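Local coordinates for protein Lys-gingipain catalytic subunit (Porphyromonas gingivalis, PDB 6I9A) that cleaves proteins after lysine as a secreted cysteine endopeptidase of family C25, its catalytic domain followed by an immunoglobulin-like domain, at residues Ser382-Ala394 with Gln427-Thr439. Numbering follows the deposited sequence. Where two conformers were deposited one is given.
Sequences SLPQNQASYSIQA and QITENGNYDVVIT
Water 2 joins the two loops: it donates to Y390 OH at 2.8 Å and accepts from the backbone N of Q387 and of I428. Y390 OH spends its own proton on P384 O (2.6 Å, at the ring edge), so the phenol end is gripped twice. N386 N gives the direct backbone bond to I428 O (2.8 Å, N-H...O angle 155°). The Q385 side chain crosses that of N431 at about a right angle; its bond from NE2 to N431 OD1 is weak, bent to 118° at the hydrogen. A second water donates to both N386 OD1 and Q427 OE1.

I428 is the apolar hub. With CG1 anti to its carbonyl carbon and the chain extended beyond, CD1 comes within 3.8 Å of L383 CD1 and sits over one face of the Y434 ring, towards its rim. L383 CD2 lies 3.6 Å above the centre of the Y390 ring. Farther along the strands, I392 CD1 meets V436 CG1 tip to tip at 4.1 Å, and A394 CB packs on I438 CG2 at 3.9 Å.

The axes of strands 389-394 and 432-439 come no closer than 9.6 Å, their N-to-C directions 39° apart, as in a β-sandwich and consistent with the immunoglobulin-like domain. Y390 and I392 also touch I402 and V400 of strand 399-404. Strand 389-394 pairs antiparallel with 419-424, and 432-439 runs antiparallel between 399-404 and 446-452.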
# COMPACT_ATOMS: atom_id res chain seq x y z
N SER A 382 24.41 -5.10 25.02
CA SER A 382 23.98 -6.47 25.12
C SER A 382 22.48 -6.55 25.37
O SER A 382 21.85 -5.54 25.67
CB SER A 382 24.75 -7.18 26.24
OG SER A 382 24.26 -6.76 27.49
N LEU A 383 21.96 -7.74 25.29
CA LEU A 383 20.58 -8.06 25.57
C LEU A 383 20.61 -9.16 26.63
O LEU A 383 20.65 -10.34 26.25
CB LEU A 383 19.82 -8.52 24.31
CG LEU A 383 19.62 -7.49 23.19
CD1 LEU A 383 19.08 -8.20 21.96
CD2 LEU A 383 18.75 -6.31 23.64
N PRO A 384 20.55 -8.81 27.94
CA PRO A 384 20.56 -9.87 28.98
C PRO A 384 19.42 -10.85 28.76
O PRO A 384 18.29 -10.46 28.40
CB PRO A 384 20.37 -9.08 30.28
CG PRO A 384 21.00 -7.76 30.01
CD PRO A 384 20.58 -7.47 28.56
N GLN A 385 19.67 -12.13 28.99
CA GLN A 385 18.65 -13.14 28.77
C GLN A 385 17.55 -13.09 29.80
O GLN A 385 17.74 -12.46 30.85
CB GLN A 385 19.26 -14.56 28.78
CG GLN A 385 20.26 -14.72 27.63
CD GLN A 385 20.82 -16.10 27.46
OE1 GLN A 385 20.11 -17.09 27.56
NE2 GLN A 385 22.09 -16.18 27.14
N ASN A 386 16.35 -13.60 29.43
CA ASN A 386 15.21 -13.76 30.32
C ASN A 386 14.67 -12.44 30.85
O ASN A 386 14.28 -12.32 32.02
CB ASN A 386 15.58 -14.70 31.52
CG ASN A 386 16.10 -16.01 31.01
OD1 ASN A 386 15.41 -16.77 30.36
ND2 ASN A 386 17.37 -16.28 31.28
N GLN A 387 14.60 -11.43 29.94
CA GLN A 387 14.05 -10.12 30.29
C GLN A 387 12.72 -9.91 29.59
O GLN A 387 12.60 -10.23 28.39
CB GLN A 387 14.98 -8.95 29.92
CG GLN A 387 16.38 -9.00 30.53
CD GLN A 387 16.32 -9.02 32.02
OE1 GLN A 387 15.63 -8.20 32.64
NE2 GLN A 387 17.01 -10.00 32.61
N ALA A 388 11.75 -9.31 30.27
CA ALA A 388 10.44 -9.03 29.72
C ALA A 388 10.49 -7.87 28.72
O ALA A 388 9.58 -7.78 27.87
CB ALA A 388 9.45 -8.69 30.84
N SER A 389 11.48 -7.01 28.82
CA SER A 389 11.60 -5.89 27.88
C SER A 389 13.00 -5.40 27.84
O SER A 389 13.79 -5.69 28.76
CB SER A 389 10.64 -4.77 28.26
OG SER A 389 10.99 -4.17 29.51
N TYR A 390 13.32 -4.61 26.81
CA TYR A 390 14.58 -3.89 26.68
C TYR A 390 14.31 -2.49 26.24
O TYR A 390 13.40 -2.26 25.44
CB TYR A 390 15.54 -4.51 25.65
CG TYR A 390 15.85 -5.97 25.87
CD1 TYR A 390 16.80 -6.37 26.81
CD2 TYR A 390 15.21 -6.95 25.12
CE1 TYR A 390 17.08 -7.72 27.01
CE2 TYR A 390 15.51 -8.30 25.29
CZ TYR A 390 16.44 -8.68 26.23
OH TYR A 390 16.68 -10.03 26.41
N SER A 391 15.12 -1.53 26.65
CA SER A 391 15.04 -0.16 26.13
C SER A 391 16.02 -0.04 24.98
O SER A 391 17.17 -0.46 25.06
CB SER A 391 15.37 0.85 27.23
OG SER A 391 16.64 0.60 27.82
N ILE A 392 15.53 0.57 23.87
CA ILE A 392 16.31 0.85 22.69
C ILE A 392 15.97 2.29 22.32
O ILE A 392 14.80 2.62 22.34
CB ILE A 392 16.07 -0.19 21.54
CG1 ILE A 392 16.62 -1.58 22.01
CG2 ILE A 392 16.74 0.29 20.29
CD1 ILE A 392 16.56 -2.75 21.03
N GLN A 393 16.97 3.12 22.04
CA GLN A 393 16.63 4.49 21.73
C GLN A 393 16.64 4.70 20.22
O GLN A 393 17.47 4.17 19.50
CB GLN A 393 17.53 5.47 22.47
CG GLN A 393 17.41 5.32 24.01
CD GLN A 393 18.16 4.11 24.54
OE1 GLN A 393 19.21 3.71 24.00
NE2 GLN A 393 17.66 3.52 25.62
N ALA A 394 15.67 5.50 19.76
CA ALA A 394 15.51 5.81 18.34
C ALA A 394 14.65 7.04 18.23
O ALA A 394 13.95 7.39 19.18
CB ALA A 394 14.89 4.64 17.58
N GLN A 427 10.79 -14.36 25.12
CA GLN A 427 12.01 -13.89 25.76
C GLN A 427 13.23 -14.56 25.14
O GLN A 427 13.14 -15.61 24.50
CB GLN A 427 11.97 -14.10 27.29
CG GLN A 427 10.86 -13.28 27.96
CD GLN A 427 10.96 -13.32 29.45
OE1 GLN A 427 11.89 -13.93 30.03
NE2 GLN A 427 10.05 -12.63 30.08
N ILE A 428 14.40 -13.88 25.29
CA ILE A 428 15.67 -14.44 24.81
C ILE A 428 16.20 -15.40 25.87
O ILE A 428 16.47 -15.01 27.00
CB ILE A 428 16.66 -13.30 24.52
CG1 ILE A 428 16.13 -12.46 23.33
CG2 ILE A 428 18.07 -13.83 24.22
CD1 ILE A 428 17.00 -11.24 22.95
N THR A 429 16.29 -16.66 25.49
CA THR A 429 16.75 -17.70 26.45
C THR A 429 17.94 -18.46 25.92
O THR A 429 18.41 -19.41 26.58
CB THR A 429 15.64 -18.71 26.70
OG1 THR A 429 15.43 -19.42 25.48
CG2 THR A 429 14.36 -18.06 27.17
N GLU A 430 18.39 -18.13 24.69
CA GLU A 430 19.47 -18.85 24.01
C GLU A 430 20.49 -17.89 23.43
O GLU A 430 20.12 -16.76 23.00
CB GLU A 430 18.90 -19.69 22.84
CG GLU A 430 17.77 -20.66 23.15
CD GLU A 430 18.10 -21.72 24.19
OE1 GLU A 430 19.23 -22.25 24.16
OE2 GLU A 430 17.23 -22.00 25.04
N ASN A 431 21.74 -18.33 23.35
CA ASN A 431 22.78 -17.52 22.73
C ASN A 431 22.56 -17.44 21.22
O ASN A 431 21.92 -18.29 20.64
CB ASN A 431 24.16 -18.10 23.05
CG ASN A 431 24.51 -18.06 24.52
OD1 ASN A 431 23.95 -17.27 25.30
ND2 ASN A 431 25.46 -18.90 24.91
N GLY A 432 22.99 -16.34 20.61
CA GLY A 432 22.86 -16.18 19.17
C GLY A 432 23.01 -14.74 18.76
O GLY A 432 23.20 -13.87 19.61
N ASN A 433 22.95 -14.52 17.44
CA ASN A 433 23.02 -13.19 16.86
C ASN A 433 21.59 -12.72 16.60
O ASN A 433 20.94 -13.28 15.71
CB ASN A 433 23.87 -13.19 15.57
CG ASN A 433 24.69 -11.93 15.40
OD1 ASN A 433 24.62 -10.99 16.19
ND2 ASN A 433 25.51 -11.89 14.36
N TYR A 434 21.10 -11.75 17.39
CA TYR A 434 19.72 -11.29 17.22
C TYR A 434 19.62 -10.09 16.31
O TYR A 434 20.43 -9.18 16.42
CB TYR A 434 19.13 -10.97 18.61
CG TYR A 434 18.89 -12.25 19.39
CD1 TYR A 434 19.94 -12.93 20.01
CD2 TYR A 434 17.62 -12.82 19.46
CE1 TYR A 434 19.73 -14.14 20.68
CE2 TYR A 434 17.40 -14.02 20.13
CZ TYR A 434 18.47 -14.69 20.70
OH TYR A 434 18.22 -15.89 21.33
N ASP A 435 18.63 -10.11 15.43
CA ASP A 435 18.42 -8.99 14.51
C ASP A 435 17.64 -7.89 15.22
O ASP A 435 16.68 -8.17 15.93
CB ASP A 435 17.66 -9.50 13.26
CG ASP A 435 18.44 -10.60 12.55
OD1 ASP A 435 17.95 -11.76 12.50
OD2 ASP A 435 19.57 -10.32 12.11
N VAL A 436 18.02 -6.66 14.95
CA VAL A 436 17.35 -5.48 15.46
C VAL A 436 17.07 -4.62 14.28
O VAL A 436 17.98 -4.21 13.58
CB VAL A 436 18.16 -4.71 16.52
CG1 VAL A 436 17.38 -3.51 17.05
CG2 VAL A 436 18.57 -5.64 17.67
N VAL A 437 15.79 -4.32 14.03
CA VAL A 437 15.35 -3.51 12.88
C VAL A 437 14.60 -2.33 13.41
O VAL A 437 13.73 -2.48 14.30
CB VAL A 437 14.52 -4.35 11.87
CG1 VAL A 437 13.95 -3.46 10.75
CG2 VAL A 437 15.39 -5.46 11.28
N ILE A 438 14.92 -1.15 12.88
CA ILE A 438 14.24 0.09 13.26
C ILE A 438 13.71 0.75 12.01
O ILE A 438 14.50 1.00 11.08
CB ILE A 438 15.15 1.05 14.04
CG1 ILE A 438 15.87 0.32 15.22
CG2 ILE A 438 14.36 2.29 14.53
CD1 ILE A 438 16.92 1.24 15.96
N THR A 439 12.41 1.00 11.98
CA THR A 439 11.79 1.64 10.80
C THR A 439 10.97 2.82 11.25
O THR A 439 10.54 2.94 12.41
CB THR A 439 10.89 0.62 10.04
OG1 THR A 439 9.86 0.12 10.92
CG2 THR A 439 11.66 -0.55 9.44
O HOH W 1 12.62 -16.56 30.12
O HOH W 2 14.40 -11.57 26.92